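Local coordinates for protein VPX (Simian immunodeficiency virus, PDB 4CC9), which redirects the host CUL4A-DDB1 ubiquitin ligase, through direct binding of DCAF-1, to destroy the restriction factor SAMHD1, and aids nuclear entry of the viral pre-integration complex, at residues E37-A42 and L81-M86; Y62-M67 and S72-R77. One frame throughout, in Å; residues are numbered along the deposited sequence.

Contact 1: E37-A42 and L81-M86; sequences EEINRA and LIQKAM
Ile39 reaches helix 71-91 with a stretched side chain: CG1 stands anti to the backbone N (chi1 -161°) and chi2 of 168° extends the branch, so that CD1 is delivered to Ile82 and Gln83. This is an interhelical contact of the three-helix bundle of the Vpr/Vpx family, joining helix 25-43 to the last helix. The closest CA pair, Ile39 and Ile82, is 7.7 Å apart, a separation bridged by one long side chain. Its CD1 meets Ile82 CG2 at 3.7 Å, while Ile39 CG1 lies 3.9 Å from the same methyl. The rest of Ile82 leads away from helix 25-43, and the residue also packs on Val55 of helix 49-66, so the remaining helix of the bundle adjoins the pair.

Gln83 closes on CD1 from another side. Its chain is bent at chi2 (-86°), which folds the amide back toward Ile39: CG is 3.7 Å and CD 3.4 Å from Ile39 CD1. Both ends of the amide are hydrogen-bonded to another protein's chain, OE1 to an aromatic side chain and NE2 to backbone; Ile39 also packs on an aromatic side chain of that chain. The isoleucine thus touches the aliphatic and amide parts of a residue whose hydrogen bonds face the partner, consistent with helix packing that continues into the interface with that other chain. The zinc ion, bound by His46, His89, Cys94 and Cys96, lies about 12 Å from the side chain of Ile82. At the tightest point of the seam, Ile39 CD1 rests 3.3 Å from Gln83 OE1, a nonbonded carbon-oxygen touch.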
loop_
_atom_site.group_PDB
_atom_site.type_symbol
_atom_site.label_atom_id
_atom_site.label_comp_id
_atom_site.label_asym_id
_atom_site.label_seq_id
_atom_site.Cartn_x
_atom_site.Cartn_y
_atom_site.Cartn_z
ATOM N N GLU B 37 -16.574 15.452 4.958
ATOM C CA GLU B 37 -17.953 15.169 4.558
ATOM C C GLU B 37 -18.010 13.938 3.666
ATOM O O GLU B 37 -18.868 13.068 3.843
ATOM C CB GLU B 37 -18.578 16.365 3.843
ATOM C CG GLU B 37 -18.729 17.584 4.720
ATOM C CD GLU B 37 -19.859 18.490 4.260
ATOM O OE1 GLU B 37 -20.462 18.187 3.204
ATOM O OE2 GLU B 37 -20.145 19.496 4.957
ATOM N N GLU B 38 -17.084 13.860 2.714
ATOM C CA GLU B 38 -17.052 12.731 1.795
ATOM C C GLU B 38 -16.680 11.412 2.481
ATOM O O GLU B 38 -17.303 10.378 2.212
ATOM C CB GLU B 38 -16.142 13.025 0.606
ATOM C CG GLU B 38 -16.692 14.100 -0.333
ATOM C CD GLU B 38 -15.818 14.318 -1.563
ATOM O OE1 GLU B 38 -14.765 13.650 -1.673
ATOM O OE2 GLU B 38 -16.187 15.156 -2.419
ATOM N N ILE B 39 -15.700 11.430 3.383
ATOM C CA ILE B 39 -15.353 10.181 4.061
ATOM C C ILE B 39 -16.528 9.646 4.884
ATOM O O ILE B 39 -16.767 8.433 4.915
ATOM C CB ILE B 39 -14.020 10.257 4.872
ATOM C CG1 ILE B 39 -13.469 8.848 5.146
ATOM C CG2 ILE B 39 -14.194 11.015 6.181
ATOM C CD1 ILE B 39 -12.024 8.841 5.690
ATOM N N ASN B 40 -17.285 10.543 5.515
ATOM C CA ASN B 40 -18.460 10.114 6.279
ATOM C C ASN B 40 -19.528 9.443 5.400
ATOM O O ASN B 40 -20.028 8.370 5.731
ATOM C CB ASN B 40 -19.050 11.274 7.104
ATOM C CG ASN B 40 -18.169 11.663 8.277
ATOM O OD1 ASN B 40 -17.326 10.879 8.724
ATOM N ND2 ASN B 40 -18.365 12.867 8.791
ATOM N N ARG B 41 -19.861 10.064 4.274
ATOM C CA ARG B 41 -20.829 9.475 3.356
ATOM C C ARG B 41 -20.366 8.129 2.809
ATOM O O ARG B 41 -21.179 7.224 2.606
ATOM C CB ARG B 41 -21.130 10.432 2.208
ATOM C CG ARG B 41 -21.844 11.699 2.662
ATOM C CD ARG B 41 -22.462 12.447 1.497
ATOM N NE ARG B 41 -22.457 13.882 1.753
ATOM C CZ ARG B 41 -21.547 14.720 1.264
ATOM N NH1 ARG B 41 -20.583 14.264 0.476
ATOM N NH2 ARG B 41 -21.604 16.014 1.554
ATOM N N ALA B 42 -19.063 7.987 2.583
ATOM C CA ALA B 42 -18.528 6.717 2.093
ATOM C C ALA B 42 -18.523 5.649 3.184
ATOM O O ALA B 42 -18.926 4.498 2.948
ATOM C CB ALA B 42 -17.131 6.907 1.533
ATOM N N LEU B 81 -8.132 9.215 11.944
ATOM C CA LEU B 81 -8.651 7.986 12.569
ATOM C C LEU B 81 -9.602 7.217 11.654
ATOM O O LEU B 81 -9.541 5.985 11.589
ATOM C CB LEU B 81 -9.364 8.297 13.882
ATOM C CG LEU B 81 -8.463 8.688 15.050
ATOM C CD1 LEU B 81 -9.307 9.215 16.197
ATOM C CD2 LEU B 81 -7.605 7.492 15.503
ATOM N N ILE B 82 -10.486 7.933 10.956
ATOM C CA ILE B 82 -11.419 7.267 10.050
ATOM C C ILE B 82 -10.690 6.716 8.823
ATOM O O ILE B 82 -11.037 5.624 8.335
ATOM C CB ILE B 82 -12.582 8.176 9.617
ATOM C CG1 ILE B 82 -13.316 8.706 10.855
ATOM C CG2 ILE B 82 -13.570 7.401 8.754
ATOM C CD1 ILE B 82 -13.805 7.589 11.791
ATOM N N GLN B 83 -9.673 7.441 8.338
ATOM C CA GLN B 83 -8.907 6.952 7.189
ATOM C C GLN B 83 -8.247 5.622 7.571
ATOM O O GLN B 83 -8.197 4.703 6.752
ATOM C CB GLN B 83 -7.861 7.974 6.708
ATOM C CG GLN B 83 -8.413 9.301 6.148
ATOM C CD GLN B 83 -8.765 9.261 4.657
ATOM O OE1 GLN B 83 -9.171 8.227 4.114
ATOM N NE2 GLN B 83 -8.638 10.409 3.999
ATOM N N LYS B 84 -7.781 5.502 8.818
ATOM C CA LYS B 84 -7.166 4.243 9.266
ATOM C C LYS B 84 -8.185 3.122 9.411
ATOM O O LYS B 84 -7.900 1.975 9.058
ATOM C CB LYS B 84 -6.358 4.433 10.560
ATOM C CG LYS B 84 -5.092 5.252 10.332
ATOM C CD LYS B 84 -4.392 5.658 11.612
ATOM C CE LYS B 84 -3.474 6.862 11.325
ATOM N NZ LYS B 84 -2.553 7.203 12.437
ATOM N N ALA B 85 -9.372 3.454 9.916
ATOM C CA ALA B 85 -10.454 2.477 10.007
ATOM C C ALA B 85 -10.803 1.957 8.612
ATOM O O ALA B 85 -10.984 0.752 8.415
ATOM C CB ALA B 85 -11.698 3.090 10.688
ATOM N N MET B 86 -10.877 2.858 7.636
ATOM C CA MET B 86 -11.234 2.453 6.270
ATOM C C MET B 86 -10.141 1.583 5.665
ATOM O O MET B 86 -10.436 0.598 4.987
ATOM C CB MET B 86 -11.490 3.668 5.376
ATOM C CG MET B 86 -12.797 4.372 5.673
ATOM S SD MET B 86 -14.208 3.323 5.269
ATOM C CE MET B 86 -14.075 3.275 3.476
#

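Contact 2: Y62-M67 and S72-R77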
loop_
_atom_site.group_PDB
_atom_site.type_symbol
_atom_site.label_atom_id
_atom_site.label_comp_id
_atom_site.label_asym_id
_atom_site.label_seq_id
_atom_site.Cartn_x
_atom_site.Cartn_y
_atom_site.Cartn_z
ATOM N N TYR B 62 -12.776 15.465 23.305
ATOM C CA TYR B 62 -11.385 15.519 23.733
ATOM C C TYR B 62 -10.606 16.744 23.207
ATOM O O TYR B 62 -10.096 17.539 23.996
ATOM C CB TYR B 62 -10.659 14.212 23.400
ATOM C CG TYR B 62 -9.230 14.212 23.873
ATOM C CD1 TYR B 62 -8.932 14.098 25.222
ATOM C CD2 TYR B 62 -8.176 14.355 22.974
ATOM C CE1 TYR B 62 -7.623 14.112 25.667
ATOM C CE2 TYR B 62 -6.865 14.373 23.411
ATOM C CZ TYR B 62 -6.600 14.250 24.762
ATOM O OH TYR B 62 -5.305 14.267 25.210
ATOM N N TRP B 63 -10.508 16.900 21.887
ATOM C CA TRP B 63 -9.652 17.949 21.329
ATOM C C TRP B 63 -10.292 19.324 21.299
ATOM O O TRP B 63 -9.601 20.333 21.473
ATOM C CB TRP B 63 -9.161 17.583 19.922
ATOM C CG TRP B 63 -8.072 16.550 19.922
ATOM C CD1 TRP B 63 -6.798 16.696 20.412
ATOM C CD2 TRP B 63 -8.149 15.221 19.392
ATOM N NE1 TRP B 63 -6.089 15.530 20.229
ATOM C CE2 TRP B 63 -6.890 14.612 19.596
ATOM C CE3 TRP B 63 -9.154 14.492 18.753
ATOM C CZ2 TRP B 63 -6.616 13.303 19.198
ATOM C CZ3 TRP B 63 -8.879 13.182 18.348
ATOM C CH2 TRP B 63 -7.623 12.604 18.578
ATOM N N HIS B 64 -11.598 19.389 21.052
ATOM C CA HIS B 64 -12.236 20.705 21.020
ATOM C C HIS B 64 -12.600 21.208 22.424
ATOM O O HIS B 64 -12.098 22.240 22.866
ATOM C CB HIS B 64 -13.449 20.744 20.086
ATOM C CG HIS B 64 -14.005 22.120 19.906
ATOM N ND1 HIS B 64 -14.852 22.710 20.825
ATOM C CD2 HIS B 64 -13.810 23.041 18.931
ATOM C CE1 HIS B 64 -15.163 23.925 20.412
ATOM N NE2 HIS B 64 -14.549 24.149 19.266
ATOM N N ASP B 65 -13.454 20.469 23.121
ATOM C CA ASP B 65 -13.937 20.881 24.443
ATOM C C ASP B 65 -12.878 20.801 25.555
ATOM O O ASP B 65 -12.660 21.764 26.279
ATOM C CB ASP B 65 -15.198 20.084 24.817
ATOM C CG ASP B 65 -16.387 20.416 23.904
ATOM O OD1 ASP B 65 -16.322 21.424 23.153
ATOM O OD2 ASP B 65 -17.389 19.674 23.938
ATOM N N GLU B 66 -12.212 19.662 25.678
ATOM C CA GLU B 66 -11.218 19.472 26.730
ATOM C C GLU B 66 -9.846 20.143 26.472
ATOM O O GLU B 66 -9.336 20.830 27.349
ATOM C CB GLU B 66 -11.066 17.978 27.058
ATOM C CG GLU B 66 -9.920 17.658 28.022
ATOM C CD GLU B 66 -10.008 16.257 28.646
ATOM O OE1 GLU B 66 -11.020 15.553 28.417
ATOM O OE2 GLU B 66 -9.064 15.866 29.374
ATOM N N MET B 67 -9.251 19.954 25.291
ATOM C CA MET B 67 -7.920 20.516 25.012
ATOM C C MET B 67 -7.970 21.918 24.405
ATOM O O MET B 67 -6.936 22.576 24.274
ATOM C CB MET B 67 -7.105 19.603 24.079
ATOM C CG MET B 67 -6.887 18.192 24.586
ATOM S SD MET B 67 -6.257 18.099 26.281
ATOM C CE MET B 67 -4.577 18.657 26.066
ATOM N N SER B 72 -10.623 23.136 13.050
ATOM C CA SER B 72 -9.835 22.560 11.957
ATOM C C SER B 72 -8.906 21.445 12.446
ATOM O O SER B 72 -8.866 20.349 11.869
ATOM C CB SER B 72 -9.019 23.641 11.257
ATOM O OG SER B 72 -9.854 24.417 10.420
ATOM N N TYR B 73 -8.160 21.718 13.513
ATOM C CA TYR B 73 -7.306 20.688 14.082
ATOM C C TYR B 73 -8.151 19.484 14.514
ATOM O O TYR B 73 -7.799 18.327 14.226
ATOM C CB TYR B 73 -6.475 21.241 15.240
ATOM C CG TYR B 73 -5.520 20.221 15.792
ATOM C CD1 TYR B 73 -4.292 19.984 15.183
ATOM C CD2 TYR B 73 -5.851 19.476 16.907
ATOM C CE1 TYR B 73 -3.421 19.025 15.681
ATOM C CE2 TYR B 73 -4.990 18.514 17.407
ATOM C CZ TYR B 73 -3.786 18.292 16.792
ATOM O OH TYR B 73 -2.944 17.337 17.302
ATOM N N THR B 74 -9.285 19.759 15.161
ATOM C CA THR B 74 -10.158 18.702 15.665
ATOM C C THR B 74 -10.660 17.825 14.518
ATOM O O THR B 74 -10.614 16.589 14.592
ATOM C CB THR B 74 -11.368 19.299 16.420
ATOM O OG1 THR B 74 -10.905 20.054 17.548
ATOM C CG2 THR B 74 -12.302 18.209 16.900
ATOM N N LYS B 75 -11.124 18.456 13.444
ATOM C CA LYS B 75 -11.581 17.692 12.290
ATOM C C LYS B 75 -10.457 16.847 11.704
ATOM O O LYS B 75 -10.694 15.724 11.247
ATOM C CB LYS B 75 -12.141 18.613 11.220
ATOM C CG LYS B 75 -13.472 19.227 11.584
ATOM C CD LYS B 75 -13.777 20.346 10.613
ATOM C CE LYS B 75 -14.871 19.968 9.673
ATOM N NZ LYS B 75 -15.000 21.018 8.641
ATOM N N TYR B 76 -9.231 17.369 11.748
ATOM C CA TYR B 76 -8.104 16.672 11.143
ATOM C C TYR B 76 -7.702 15.408 11.916
ATOM O O TYR B 76 -7.467 14.350 11.300
ATOM C CB TYR B 76 -6.920 17.620 10.983
ATOM C CG TYR B 76 -5.704 16.976 10.358
ATOM C CD1 TYR B 76 -5.585 16.863 8.981
ATOM C CD2 TYR B 76 -4.672 16.481 11.151
ATOM C CE1 TYR B 76 -4.466 16.269 8.409
ATOM C CE2 TYR B 76 -3.551 15.887 10.586
ATOM C CZ TYR B 76 -3.449 15.787 9.221
ATOM O OH TYR B 76 -2.330 15.198 8.669
ATOM N N ARG B 77 -7.617 15.499 13.250
ATOM C CA ARG B 77 -7.352 14.288 14.046
ATOM C C ARG B 77 -8.450 13.245 13.815
ATOM O O ARG B 77 -8.184 12.042 13.764
ATOM C CB ARG B 77 -7.219 14.590 15.545
ATOM C CG ARG B 77 -6.064 15.544 15.889
ATOM C CD ARG B 77 -4.710 14.979 15.458
ATOM N NE ARG B 77 -4.479 13.684 16.083
ATOM C CZ ARG B 77 -3.845 13.499 17.241
ATOM N NH1 ARG B 77 -3.343 14.536 17.910
ATOM N NH2 ARG B 77 -3.710 12.263 17.734
#
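A helical hairpin turns here, and Trp63 on its first arm packs against Tyr73, Thr74 and Arg77 on its second. The helix segments 62-66 and 72-77 run nearly antiparallel, at 152°, with axes 9.0 Å apart. Residues 62-66 include a wider pi-type turn, as the 2.9 Å bond from Met67 N to Tyr62 O attests.

Arg77 lies over one face of the indole. Its CB sits 3.6 Å from the centroid of the Trp63 six-membered ring and close to the ring normal, a CH-pi contact. Bends at chi2 and chi3 then fold the chain back over the ring, leaving Trp63 CZ2 above the centre of the guanidinium at 3.4 Å from Arg77 CZ. The two planes are 48° apart, so this is not a parallel stack. Tyr73 OH accepts a bond from Arg77 NH1 at 2.9 Å, nearly in the guanidinium plane, which helps fix the rotation of that group; Arg77 NH2 and Tyr73 OH both also bind acidic side chains of another protein's chain. Tyr73 itself turns its edge to the Trp63 five-membered ring in a T-shaped pair, planes at 81° and centroids 5.7 Å apart. Tyr62 CD2 lies over the opposite indole face, offset toward the rim.

Thr74 OG1 touches His64 CB at 3.7 Å, while its hydrogen bond goes to Ser70 O in the connecting turn. Residues 72-77 belong to a nuclear localization signal proposed by similarity. The second arm also packs on helix 25-43: Ser72 touches Phe29 and Leu32, and Lys75 lies on Val36 and forms a salt bridge with Asp33.

Contacts 1 and 2 both use helix 71-91, pairing it with helix 25-43 in the first case and helix 49-66 in the second. Along the chain, contact 2 is nested inside the loop closed by contact 1, and their centres are about 17 Å apart. Contact 1 lies nearer the chain's middle, about 8 Å from its centre, and all its touching residues are buried; contact 2 is about 14 Å out, by the hairpin turn, and mixes buried with partly exposed residues. The chemistry follows: aliphatic side chains and a glutamine amide in contact 1, aromatic rings and a guanidinium in contact 2. Both have polar groups engaged by another protein's chain.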